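Local coordinates for terminal uridylyltransferase 1 (Trypanosoma brucei, PDB 5HZD), which adds uridines from UTP to the 3' ends of guide RNAs, ribosomal RNAs and some mRNAs, and takes part in mitochondrial RNA editing, at residues Val162-Ile167 / Pro173-His178. Residues are numbered along the deposited sequence; the frame is centred on the assembly and turned at random.
Sequences VNLEPI and PIIKHH
Residues 164-167 and 174-177 pair as an antiparallel beta hairpin at one end of the mixed sheet of the palm domain. Strand 164-167 is the outermost strand, and strand 174-177 joins it to strand 285-288. Glu165 with Lys176 and Ile167 with Ile174 are hydrogen-bonded pairs, each with two backbone bonds. Both Glu165 N to Lys176 O and Ile167 N to Ile174 O measure 2.8 Å. Beyond the Leu164 and His177 pair, His178 N donates to Asn163 O. The amide of Asn163 answers in its own plane, ND2 to His178 O at 2.7 Å and almost straight (174°). Asn163 ND2 also bonds to Ser180 OG, so one amide nitrogen meets two groups just beyond strand 174-177.

Glu165, Ile167, Ile174 and Lys176 share one face. The Glu165 chain is fully extended, with CG anti to the backbone N (chi1 178°), and reaches His178. His178 NE2 donates to the anti lone pair of Glu165 OE2 at 2.8 Å, with carboxylate and ring nearly coplanar (20°). Ile167 CD1 packs on Lys176 CD at 3.6 Å and on Ile174 CG1 at 3.9 Å. Lys176 bends at chi3 and chi4, and its NZ forms a salt bridge with Asp286 OD1.

Leu164, Pro166, Ile175 and His177 lie on the other face, where Pro166 and Ile175 rest on helix 143-156. Leu164 CD2 touches Ile175 CG2 at 4.1 Å and meets the His177 ring at its edge. His177 ND1 hydrogen-bonds to Ile283 O, and the ring stacks with Phe285.

Asp286 is probably important for catalysis. The Lys176 side chain is also about 5 Å from that of Asp123, which probably binds the catalytic metal. This places the hairpin beside the likely active site of a nucleotidyltransferase palm.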
ATOM      1  N   VAL A 162      12.534 -10.881 -17.567  1.00 18.30           N
ATOM      2  CA  VAL A 162      13.092 -11.167 -16.237  1.00 23.11           C
ATOM      3  C   VAL A 162      12.384 -10.317 -15.165  1.00 21.48           C
ATOM      4  O   VAL A 162      12.166 -10.745 -14.033  1.00 23.57           O
ATOM      5  CB  VAL A 162      14.617 -10.867 -16.247  1.00 22.69           C
ATOM      6  CG1 VAL A 162      15.226 -10.814 -14.856  1.00 26.76           C
ATOM      7  CG2 VAL A 162      15.352 -11.906 -17.121  1.00 27.75           C
ATOM      8  N   ASN A 163      12.006  -9.103 -15.536  1.00 17.07           N
ATOM      9  CA  ASN A 163      11.500  -8.149 -14.564  1.00 15.07           C
ATOM     10  C   ASN A 163       9.983  -8.012 -14.572  1.00 15.83           C
ATOM     11  O   ASN A 163       9.375  -7.548 -13.585  1.00 19.12           O
ATOM     12  CB  ASN A 163      12.126  -6.762 -14.811  1.00 13.98           C
ATOM     13  CG  ASN A 163      13.616  -6.775 -14.654  1.00 16.59           C
ATOM     14  OD1 ASN A 163      14.368  -6.875 -15.644  1.00 19.98           O
ATOM     15  ND2 ASN A 163      14.081  -6.683 -13.415  1.00 15.81           N
ATOM     16  N   LEU A 164       9.355  -8.358 -15.685  1.00 16.47           N
ATOM     17  CA  LEU A 164       7.911  -8.182 -15.817  1.00 15.87           C
ATOM     18  C   LEU A 164       7.132  -9.444 -15.551  1.00 16.63           C
ATOM     19  O   LEU A 164       7.397 -10.491 -16.166  1.00 23.66           O
ATOM     20  CB  LEU A 164       7.549  -7.731 -17.234  1.00 23.39           C
ATOM     21  CG  LEU A 164       7.806  -6.288 -17.607  1.00 24.87           C
ATOM     22  CD1 LEU A 164       7.374  -6.067 -19.063  1.00 25.03           C
ATOM     23  CD2 LEU A 164       7.050  -5.367 -16.698  1.00 23.23           C
ATOM     24  N   GLU A 165       6.147  -9.355 -14.674  1.00 15.26           N
ATOM     25  CA  GLU A 165       5.273 -10.504 -14.421  1.00 15.74           C
ATOM     26  C   GLU A 165       3.829 -10.112 -14.721  1.00 16.03           C
ATOM     27  O   GLU A 165       3.166  -9.528 -13.879  1.00 16.64           O
ATOM     28  CB  GLU A 165       5.389 -10.979 -12.954  1.00 18.56           C
ATOM     29  CG  GLU A 165       4.457 -12.150 -12.600  1.00 22.25           C
ATOM     30  CD  GLU A 165       4.468 -12.573 -11.125  1.00 21.19           C
ATOM     31  OE1 GLU A 165       3.662 -13.490 -10.776  1.00 23.84           O
ATOM     32  OE2 GLU A 165       5.260 -12.017 -10.332  1.00 21.31           O
ATOM     33  N   PRO A 166       3.335 -10.439 -15.924  1.00 16.50           N
ATOM     34  CA  PRO A 166       1.909 -10.239 -16.219  1.00 12.99           C
ATOM     35  C   PRO A 166       1.099 -11.250 -15.429  1.00 18.60           C
ATOM     36  O   PRO A 166       1.421 -12.437 -15.469  1.00 24.71           O
ATOM     37  CB  PRO A 166       1.810 -10.551 -17.713  1.00 16.84           C
ATOM     38  CG  PRO A 166       3.018 -11.449 -18.008  1.00 19.88           C
ATOM     39  CD  PRO A 166       4.090 -10.968 -17.071  1.00 16.55           C
ATOM     40  N   ILE A 167       0.105 -10.798 -14.693  1.00 15.18           N
ATOM     41  CA  ILE A 167      -0.801 -11.707 -13.996  1.00 15.44           C
ATOM     42  C   ILE A 167      -2.199 -11.509 -14.536  1.00 17.84           C
ATOM     43  O   ILE A 167      -3.018 -10.844 -13.924  1.00 21.46           O
ATOM     44  CB  ILE A 167      -0.761 -11.435 -12.485  1.00 18.44           C
ATOM     45  CG1 ILE A 167       0.687 -11.386 -12.018  1.00 19.37           C
ATOM     46  CG2 ILE A 167      -1.500 -12.535 -11.717  1.00 24.71           C
ATOM     47  CD1 ILE A 167       0.827 -11.070 -10.568  1.00 19.77           C
ATOM     48  N   PRO A 173      -6.696  -8.787 -12.336  1.00 20.65           N
ATOM     49  CA  PRO A 173      -5.481  -8.911 -13.149  1.00 16.21           C
ATOM     50  C   PRO A 173      -4.600  -7.684 -13.024  1.00 16.83           C
ATOM     51  O   PRO A 173      -5.085  -6.549 -12.985  1.00 18.14           O
ATOM     52  CB  PRO A 173      -6.025  -8.990 -14.578  1.00 16.73           C
ATOM     53  CG  PRO A 173      -7.438  -9.525 -14.389  1.00 20.22           C
ATOM     54  CD  PRO A 173      -7.911  -8.823 -13.164  1.00 18.62           C
ATOM     55  N   ILE A 174      -3.294  -7.909 -12.934  1.00 13.87           N
ATOM     56  CA  ILE A 174      -2.339  -6.822 -12.745  1.00 13.08           C
ATOM     57  C   ILE A 174      -1.054  -7.154 -13.488  1.00 12.18           C
ATOM     58  O   ILE A 174      -0.879  -8.270 -13.989  1.00 13.65           O
ATOM     59  CB  ILE A 174      -1.992  -6.579 -11.259  1.00 14.64           C
ATOM     60  CG1 ILE A 174      -1.420  -7.855 -10.629  1.00 18.07           C
ATOM     61  CG2 ILE A 174      -3.221  -6.135 -10.475  1.00 15.90           C
ATOM     62  CD1 ILE A 174      -0.757  -7.581  -9.255  1.00 16.70           C
ATOM     63  N   ILE A 175      -0.180  -6.154 -13.597  1.00 11.73           N
ATOM     64  CA  ILE A 175       1.195  -6.369 -14.023  1.00 11.84           C
ATOM     65  C   ILE A 175       2.084  -6.069 -12.835  1.00 14.32           C
ATOM     66  O   ILE A 175       1.979  -5.014 -12.235  1.00 14.10           O
ATOM     67  CB  ILE A 175       1.595  -5.399 -15.173  1.00 11.93           C
ATOM     68  CG1 ILE A 175       0.755  -5.686 -16.429  1.00 12.95           C
ATOM     69  CG2 ILE A 175       3.099  -5.589 -15.498  1.00 13.67           C
ATOM     70  CD1 ILE A 175       0.940  -4.622 -17.525  1.00 13.94           C
ATOM     71  N   LYS A 176       2.954  -7.000 -12.474  1.00 13.03           N
ATOM     72  CA  LYS A 176       3.928  -6.739 -11.415  1.00 13.93           C
ATOM     73  C   LYS A 176       5.271  -6.514 -12.049  1.00 13.51           C
ATOM     74  O   LYS A 176       5.706  -7.286 -12.916  1.00 18.09           O
ATOM     75  CB  LYS A 176       4.034  -7.956 -10.478  1.00 15.48           C
ATOM     76  CG  LYS A 176       2.844  -8.059  -9.485  1.00 22.03           C
ATOM     77  CD  LYS A 176       3.066  -9.205  -8.490  1.00 24.01           C
ATOM     78  CE  LYS A 176       4.072  -8.815  -7.439  1.00 28.38           C
ATOM     79  NZ  LYS A 176       3.396  -7.902  -6.445  1.00 27.08           N
ATOM     80  N   HIS A 177       5.956  -5.450 -11.645  1.00 11.65           N
ATOM     81  CA  HIS A 177       7.320  -5.241 -12.083  1.00 11.87           C
ATOM     82  C   HIS A 177       8.280  -5.431 -10.924  1.00 14.55           C
ATOM     83  O   HIS A 177       8.120  -4.821  -9.857  1.00 14.63           O
ATOM     84  CB  HIS A 177       7.480  -3.827 -12.681  1.00 12.31           C
ATOM     85  CG  HIS A 177       8.899  -3.507 -13.029  1.00 13.17           C
ATOM     86  ND1 HIS A 177       9.691  -2.688 -12.247  1.00 14.47           N
ATOM     87  CD2 HIS A 177       9.699  -3.970 -14.024  1.00 13.93           C
ATOM     88  CE1 HIS A 177      10.897  -2.615 -12.787  1.00 17.47           C
ATOM     89  NE2 HIS A 177      10.932  -3.400 -13.850  1.00 15.83           N
ATOM     90  N   HIS A 178       9.243  -6.327 -11.109  1.00 14.26           N
ATOM     91  CA  HIS A 178      10.235  -6.636 -10.082  1.00 15.17           C
ATOM     92  C   HIS A 178      11.574  -6.033 -10.504  1.00 15.78           C
ATOM     93  O   HIS A 178      12.214  -6.515 -11.432  1.00 20.51           O
ATOM     94  CB  HIS A 178      10.415  -8.156  -9.969  1.00 16.09           C
ATOM     95  CG  HIS A 178       9.151  -8.920  -9.755  1.00 19.74           C
ATOM     96  ND1 HIS A 178       8.641  -9.173  -8.499  1.00 26.15           N
ATOM     97  CD2 HIS A 178       8.311  -9.521 -10.635  1.00 15.91           C
ATOM     98  CE1 HIS A 178       7.527  -9.879  -8.614  1.00 24.64           C
ATOM     99  NE2 HIS A 178       7.312 -10.114  -9.898  1.00 22.74           N
TER